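Local coordinates for protein glycosyl hydrolase BlGH5_18 (Bifidobacterium longum subsp. infantis, PDB 7LQX) that probably hydrolyses glycosidic bonds in N-glycans, as a family GH5 subfamily 18 glycoside hydrolase of a gut bacterium, at residues Y243-Y256 with C383-H397. Sequence-based numbering, arbitrary orientation.
Sequences YGAMSGECTAHALY and CGPGGSIFERWMRLH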
loop_
_atom_site.group_PDB
_atom_site.type_symbol
_atom_site.label_atom_id
_atom_site.label_comp_id
_atom_site.label_asym_id
_atom_site.label_seq_id
_atom_site.Cartn_x
_atom_site.Cartn_y
_atom_site.Cartn_z
ATOM N N TYR A 243 -17.744 -30.273 -12.085
ATOM C CA TYR A 243 -17.842 -31.189 -13.212
ATOM C C TYR A 243 -16.667 -32.143 -13.328
ATOM O O TYR A 243 -16.809 -33.188 -13.974
ATOM C CB TYR A 243 -17.992 -30.413 -14.528
ATOM C CG TYR A 243 -19.192 -29.519 -14.492
ATOM C CD1 TYR A 243 -20.462 -30.033 -14.690
ATOM C CD2 TYR A 243 -19.065 -28.170 -14.215
ATOM C CE1 TYR A 243 -21.569 -29.228 -14.631
ATOM C CE2 TYR A 243 -20.168 -27.360 -14.157
ATOM C CZ TYR A 243 -21.416 -27.895 -14.354
ATOM O OH TYR A 243 -22.502 -27.066 -14.287
ATOM N N GLY A 244 -15.543 -31.832 -12.707
ATOM C CA GLY A 244 -14.369 -32.678 -12.739
ATOM C C GLY A 244 -13.245 -31.999 -13.493
ATOM O O GLY A 244 -13.458 -31.343 -14.521
ATOM N N ALA A 245 -12.027 -32.171 -12.991
ATOM C CA ALA A 245 -10.879 -31.574 -13.653
ATOM C C ALA A 245 -10.690 -32.128 -15.058
ATOM O O ALA A 245 -10.114 -31.448 -15.910
ATOM C CB ALA A 245 -9.624 -31.814 -12.820
HETATM N N MSE A 246 -11.156 -33.347 -15.314
HETATM C CA MSE A 246 -10.968 -34.036 -16.591
HETATM C C MSE A 246 -12.270 -34.066 -17.376
HETATM O O MSE A 246 -12.490 -34.942 -18.207
HETATM C CB MSE A 246 -10.477 -35.455 -16.312
HETATM C CG MSE A 246 -10.074 -36.279 -17.524
HETATM SE SE MSE A 246 -8.842 -35.379 -18.745
HETATM C CE MSE A 246 -7.624 -34.554 -17.461
ATOM N N SER A 247 -13.136 -33.100 -17.108
ATOM C CA SER A 247 -14.420 -33.044 -17.785
ATOM C C SER A 247 -14.376 -32.139 -19.011
ATOM O O SER A 247 -13.550 -31.227 -19.127
ATOM C CB SER A 247 -15.500 -32.535 -16.832
ATOM O OG SER A 247 -15.318 -31.159 -16.545
ATOM N N GLY A 248 -15.322 -32.384 -19.916
ATOM C CA GLY A 248 -15.500 -31.500 -21.049
ATOM C C GLY A 248 -15.935 -30.104 -20.653
ATOM O O GLY A 248 -15.586 -29.134 -21.322
ATOM N N GLU A 249 -16.719 -29.983 -19.582
ATOM C CA GLU A 249 -17.108 -28.657 -19.114
ATOM C C GLU A 249 -15.873 -27.850 -18.735
ATOM O O GLU A 249 -15.785 -26.648 -19.005
ATOM C CB GLU A 249 -18.044 -28.779 -17.911
ATOM C CG GLU A 249 -19.440 -29.302 -18.216
ATOM C CD GLU A 249 -19.547 -30.818 -18.163
ATOM O OE1 GLU A 249 -18.508 -31.510 -18.052
ATOM O OE2 GLU A 249 -20.689 -31.328 -18.211
ATOM N N CYS A 250 -14.907 -28.505 -18.094
ATOM C CA CYS A 250 -13.685 -27.825 -17.684
ATOM C C CYS A 250 -12.955 -27.222 -18.883
ATOM O O CYS A 250 -12.588 -26.044 -18.865
ATOM C CB CYS A 250 -12.798 -28.806 -16.924
ATOM S SG CYS A 250 -11.370 -28.029 -16.184
ATOM N N THR A 251 -12.748 -28.000 -19.942
ATOM C CA THR A 251 -12.016 -27.476 -21.090
ATOM C C THR A 251 -12.864 -26.575 -21.979
ATOM O O THR A 251 -12.295 -25.848 -22.799
ATOM C CB THR A 251 -11.421 -28.605 -21.936
ATOM O OG1 THR A 251 -12.466 -29.506 -22.313
ATOM C CG2 THR A 251 -10.324 -29.339 -21.174
ATOM N N ALA A 252 -14.183 -26.580 -21.818
ATOM C CA ALA A 252 -15.069 -25.718 -22.584
ATOM C C ALA A 252 -15.292 -24.361 -21.934
ATOM O O ALA A 252 -15.946 -23.515 -22.535
ATOM C CB ALA A 252 -16.430 -26.392 -22.780
ATOM N N HIS A 253 -14.748 -24.116 -20.744
ATOM C CA HIS A 253 -15.139 -22.921 -20.004
ATOM C C HIS A 253 -14.778 -21.639 -20.746
ATOM O O HIS A 253 -15.548 -20.670 -20.731
ATOM C CB HIS A 253 -14.530 -22.922 -18.599
ATOM C CG HIS A 253 -15.021 -21.799 -17.741
ATOM N ND1 HIS A 253 -14.379 -20.581 -17.668
ATOM C CD2 HIS A 253 -16.120 -21.692 -16.957
ATOM C CE1 HIS A 253 -15.057 -19.777 -16.870
ATOM N NE2 HIS A 253 -16.116 -20.425 -16.423
ATOM N N ALA A 254 -13.596 -21.591 -21.369
ATOM C CA ALA A 254 -13.187 -20.361 -22.045
ATOM C C ALA A 254 -14.072 -20.089 -23.254
ATOM O O ALA A 254 -14.499 -18.951 -23.475
ATOM C CB ALA A 254 -11.715 -20.432 -22.456
ATOM N N LEU A 255 -14.356 -21.127 -24.046
ATOM C CA LEU A 255 -15.300 -20.987 -25.148
ATOM C C LEU A 255 -16.651 -20.499 -24.651
ATOM O O LEU A 255 -17.283 -19.633 -25.273
ATOM C CB LEU A 255 -15.466 -22.338 -25.845
ATOM C CG LEU A 255 -16.557 -22.401 -26.916
ATOM C CD1 LEU A 255 -16.310 -21.393 -28.025
ATOM C CD2 LEU A 255 -16.668 -23.809 -27.493
ATOM N N TYR A 256 -17.122 -21.067 -23.540
ATOM C CA TYR A 256 -18.416 -20.674 -23.002
ATOM C C TYR A 256 -18.455 -19.188 -22.682
ATOM O O TYR A 256 -19.404 -18.494 -23.054
ATOM C CB TYR A 256 -18.738 -21.491 -21.752
ATOM C CG TYR A 256 -19.965 -20.979 -21.030
ATOM C CD1 TYR A 256 -21.229 -21.119 -21.589
ATOM C CD2 TYR A 256 -19.855 -20.331 -19.816
ATOM C CE1 TYR A 256 -22.344 -20.651 -20.948
ATOM C CE2 TYR A 256 -20.975 -19.859 -19.157
ATOM C CZ TYR A 256 -22.221 -20.019 -19.738
ATOM O OH TYR A 256 -23.349 -19.560 -19.099
ATOM N N CYS A 383 -26.094 -18.261 -15.268
ATOM C CA CYS A 383 -25.030 -18.352 -16.258
ATOM C C CYS A 383 -23.727 -18.904 -15.696
ATOM O O CYS A 383 -22.825 -19.229 -16.474
ATOM C CB CYS A 383 -24.768 -16.972 -16.868
ATOM S SG CYS A 383 -26.165 -16.291 -17.751
ATOM N N GLY A 384 -23.598 -19.025 -14.381
ATOM C CA GLY A 384 -22.367 -19.496 -13.794
ATOM C C GLY A 384 -22.316 -21.003 -13.633
ATOM O O GLY A 384 -23.292 -21.718 -13.868
ATOM N N PRO A 385 -21.169 -21.507 -13.180
ATOM C CA PRO A 385 -20.994 -22.962 -13.052
ATOM C C PRO A 385 -22.054 -23.598 -12.162
ATOM O O PRO A 385 -22.263 -23.186 -11.019
ATOM C CB PRO A 385 -19.587 -23.089 -12.448
ATOM C CG PRO A 385 -18.875 -21.859 -12.896
ATOM C CD PRO A 385 -19.922 -20.767 -12.898
ATOM N N GLY A 386 -22.717 -24.625 -12.699
ATOM C CA GLY A 386 -23.826 -25.270 -12.033
ATOM C C GLY A 386 -25.181 -24.668 -12.334
ATOM O O GLY A 386 -26.199 -25.229 -11.917
ATOM N N GLY A 387 -25.220 -23.533 -13.042
ATOM C CA GLY A 387 -26.464 -22.868 -13.355
ATOM C C GLY A 387 -27.151 -23.461 -14.570
ATOM O O GLY A 387 -26.576 -24.215 -15.351
ATOM N N SER A 388 -28.420 -23.083 -14.748
ATOM C CA SER A 388 -29.236 -23.689 -15.793
ATOM C C SER A 388 -28.803 -23.262 -17.194
ATOM O O SER A 388 -28.827 -24.076 -18.122
ATOM C CB SER A 388 -30.705 -23.349 -15.545
ATOM O OG SER A 388 -30.864 -21.970 -15.258
ATOM N N ILE A 389 -28.447 -21.991 -17.386
ATOM C CA ILE A 389 -27.960 -21.553 -18.695
ATOM C C ILE A 389 -26.643 -22.246 -19.016
ATOM O O ILE A 389 -26.439 -22.769 -20.118
ATOM C CB ILE A 389 -27.799 -20.023 -18.729
ATOM C CG1 ILE A 389 -29.148 -19.311 -18.620
ATOM C CG2 ILE A 389 -27.073 -19.595 -20.005
ATOM C CD1 ILE A 389 -30.052 -19.456 -19.850
ATOM N N PHE A 390 -25.720 -22.238 -18.049
ATOM C CA PHE A 390 -24.429 -22.900 -18.185
ATOM C C PHE A 390 -24.607 -24.340 -18.628
ATOM O O PHE A 390 -24.004 -24.778 -19.611
ATOM C CB PHE A 390 -23.743 -22.817 -16.815
ATOM C CG PHE A 390 -22.294 -23.251 -16.781
ATOM C CD1 PHE A 390 -21.956 -24.594 -16.703
ATOM C CD2 PHE A 390 -21.278 -22.310 -16.757
ATOM C CE1 PHE A 390 -20.625 -24.992 -16.641
ATOM C CE2 PHE A 390 -19.947 -22.705 -16.682
ATOM C CZ PHE A 390 -19.625 -24.045 -16.635
ATOM N N GLU A 391 -25.470 -25.086 -17.938
ATOM C CA GLU A 391 -25.604 -26.512 -18.231
ATOM C C GLU A 391 -26.317 -26.775 -19.552
ATOM O O GLU A 391 -25.961 -27.725 -20.257
ATOM C CB GLU A 391 -26.256 -27.224 -17.051
ATOM C CG GLU A 391 -25.340 -27.162 -15.832
ATOM C CD GLU A 391 -25.723 -28.069 -14.685
ATOM O OE1 GLU A 391 -26.876 -28.546 -14.625
ATOM O OE2 GLU A 391 -24.846 -28.291 -13.826
ATOM N N ARG A 392 -27.302 -25.956 -19.926
ATOM C CA ARG A 392 -27.912 -26.132 -21.240
ATOM C C ARG A 392 -26.891 -25.913 -22.350
ATOM O O ARG A 392 -26.825 -26.683 -23.319
ATOM C CB ARG A 392 -29.101 -25.192 -21.405
ATOM C CG ARG A 392 -30.292 -25.561 -20.550
ATOM C CD ARG A 392 -31.430 -24.581 -20.765
ATOM N NE ARG A 392 -32.601 -24.889 -19.950
ATOM C CZ ARG A 392 -33.522 -25.788 -20.279
ATOM N NH1 ARG A 392 -33.410 -26.470 -21.411
ATOM N NH2 ARG A 392 -34.571 -25.993 -19.490
ATOM N N TRP A 393 -26.095 -24.845 -22.241
ATOM C CA TRP A 393 -25.053 -24.610 -23.232
ATOM C C TRP A 393 -24.087 -25.790 -23.276
ATOM O O TRP A 393 -23.730 -26.281 -24.351
ATOM C CB TRP A 393 -24.324 -23.292 -22.952
ATOM C CG TRP A 393 -23.355 -22.944 -24.039
ATOM C CD1 TRP A 393 -23.589 -22.146 -25.132
ATOM C CD2 TRP A 393 -22.001 -23.411 -24.169
ATOM N NE1 TRP A 393 -22.464 -22.079 -25.914
ATOM C CE2 TRP A 393 -21.479 -22.852 -25.354
ATOM C CE3 TRP A 393 -21.187 -24.257 -23.401
ATOM C CZ2 TRP A 393 -20.180 -23.104 -25.787
ATOM C CZ3 TRP A 393 -19.901 -24.498 -23.827
ATOM C CH2 TRP A 393 -19.407 -23.924 -25.008
HETATM N N MSE A 394 -23.662 -26.270 -22.106
HETATM C CA MSE A 394 -22.717 -27.383 -22.044
HETATM C C MSE A 394 -23.269 -28.635 -22.720
HETATM O O MSE A 394 -22.524 -29.378 -23.370
HETATM C CB MSE A 394 -22.311 -27.680 -20.590
HETATM C CG MSE A 394 -21.441 -26.604 -19.970
HETATM SE SE MSE A 394 -19.718 -26.549 -20.854
HETATM C CE MSE A 394 -19.127 -24.855 -20.137
ATOM N N ARG A 395 -24.573 -28.877 -22.573
ATOM C CA ARG A 395 -25.175 -30.055 -23.190
ATOM C C ARG A 395 -25.167 -29.936 -24.709
ATOM O O ARG A 395 -24.777 -30.874 -25.415
ATOM C CB ARG A 395 -26.604 -30.235 -22.684
ATOM C CG ARG A 395 -27.165 -31.612 -22.968
ATOM C CD ARG A 395 -28.677 -31.624 -22.919
ATOM N NE ARG A 395 -29.238 -31.061 -24.147
ATOM C CZ ARG A 395 -29.842 -29.875 -24.241
ATOM N NH1 ARG A 395 -29.991 -29.094 -23.175
ATOM N NH2 ARG A 395 -30.300 -29.469 -25.414
ATOM N N LEU A 396 -25.597 -28.782 -25.229
ATOM C CA LEU A 396 -25.566 -28.545 -26.666
ATOM C C LEU A 396 -24.146 -28.610 -27.210
ATOM O O LEU A 396 -23.922 -29.126 -28.314
ATOM C CB LEU A 396 -26.204 -27.193 -26.971
ATOM C CG LEU A 396 -27.727 -27.182 -26.842
ATOM C CD1 LEU A 396 -28.227 -25.741 -26.779
ATOM C CD2 LEU A 396 -28.387 -27.940 -27.986
ATOM N N HIS A 397 -23.176 -28.095 -26.455
ATOM C CA HIS A 397 -21.772 -28.206 -26.841
ATOM C C HIS A 397 -21.353 -29.665 -26.974
ATOM O O HIS A 397 -20.766 -30.061 -27.986
ATOM C CB HIS A 397 -20.922 -27.469 -25.800
ATOM C CG HIS A 397 -19.458 -27.758 -25.884
ATOM N ND1 HIS A 397 -18.665 -27.292 -26.909
ATOM C CD2 HIS A 397 -18.637 -28.445 -25.057
ATOM C CE1 HIS A 397 -17.422 -27.697 -26.719
ATOM N NE2 HIS A 397 -17.378 -28.399 -25.602
#
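Tyr256 lies between Phe390 and Trp393 and ends on the backbone of Cys383. With CG anti to the backbone N (chi1 171°), its ring points back toward the N-terminal end of helix 388-397. Its OH donates to Cys383 O at 2.7 Å, in the carbonyl plane and on a lone pair. Phe390 turns its edge to the Tyr256 face, planes at 64°. Tyr256 and Trp393 form an offset edge-to-face pair: Tyr256 CD1 sits 3.5 Å from Trp393 CD2, and Tyr256 CB makes a CH-pi contact over the six-membered ring. His397 CB lies over the rim of the opposite indole face. The aromatic cluster joins a (beta/alpha)8 barrel, as expected for GH5, in which helix 248-264 follows strand 229-233 after short helix 239-243, to an apparently separate smaller domain, where helix 388-399 links parallel neighbours 365-369 and 403-407. Cys383 O would probably lose this donor, and a gap open between Phe390 and Trp393, with an alanine at Tyr256. The SE of selenomethionine Met394 lies 3.8 Å from Ala252 CB, and its CE meets Tyr256 CB. The Tyr243 and Phe390 ring planes are near parallel (13°), but the rings are slid apart and barely overlap; Tyr243 OH donates to the anti lone pair of Glu391 OE2 and accepts a weak bond from Gly386 N.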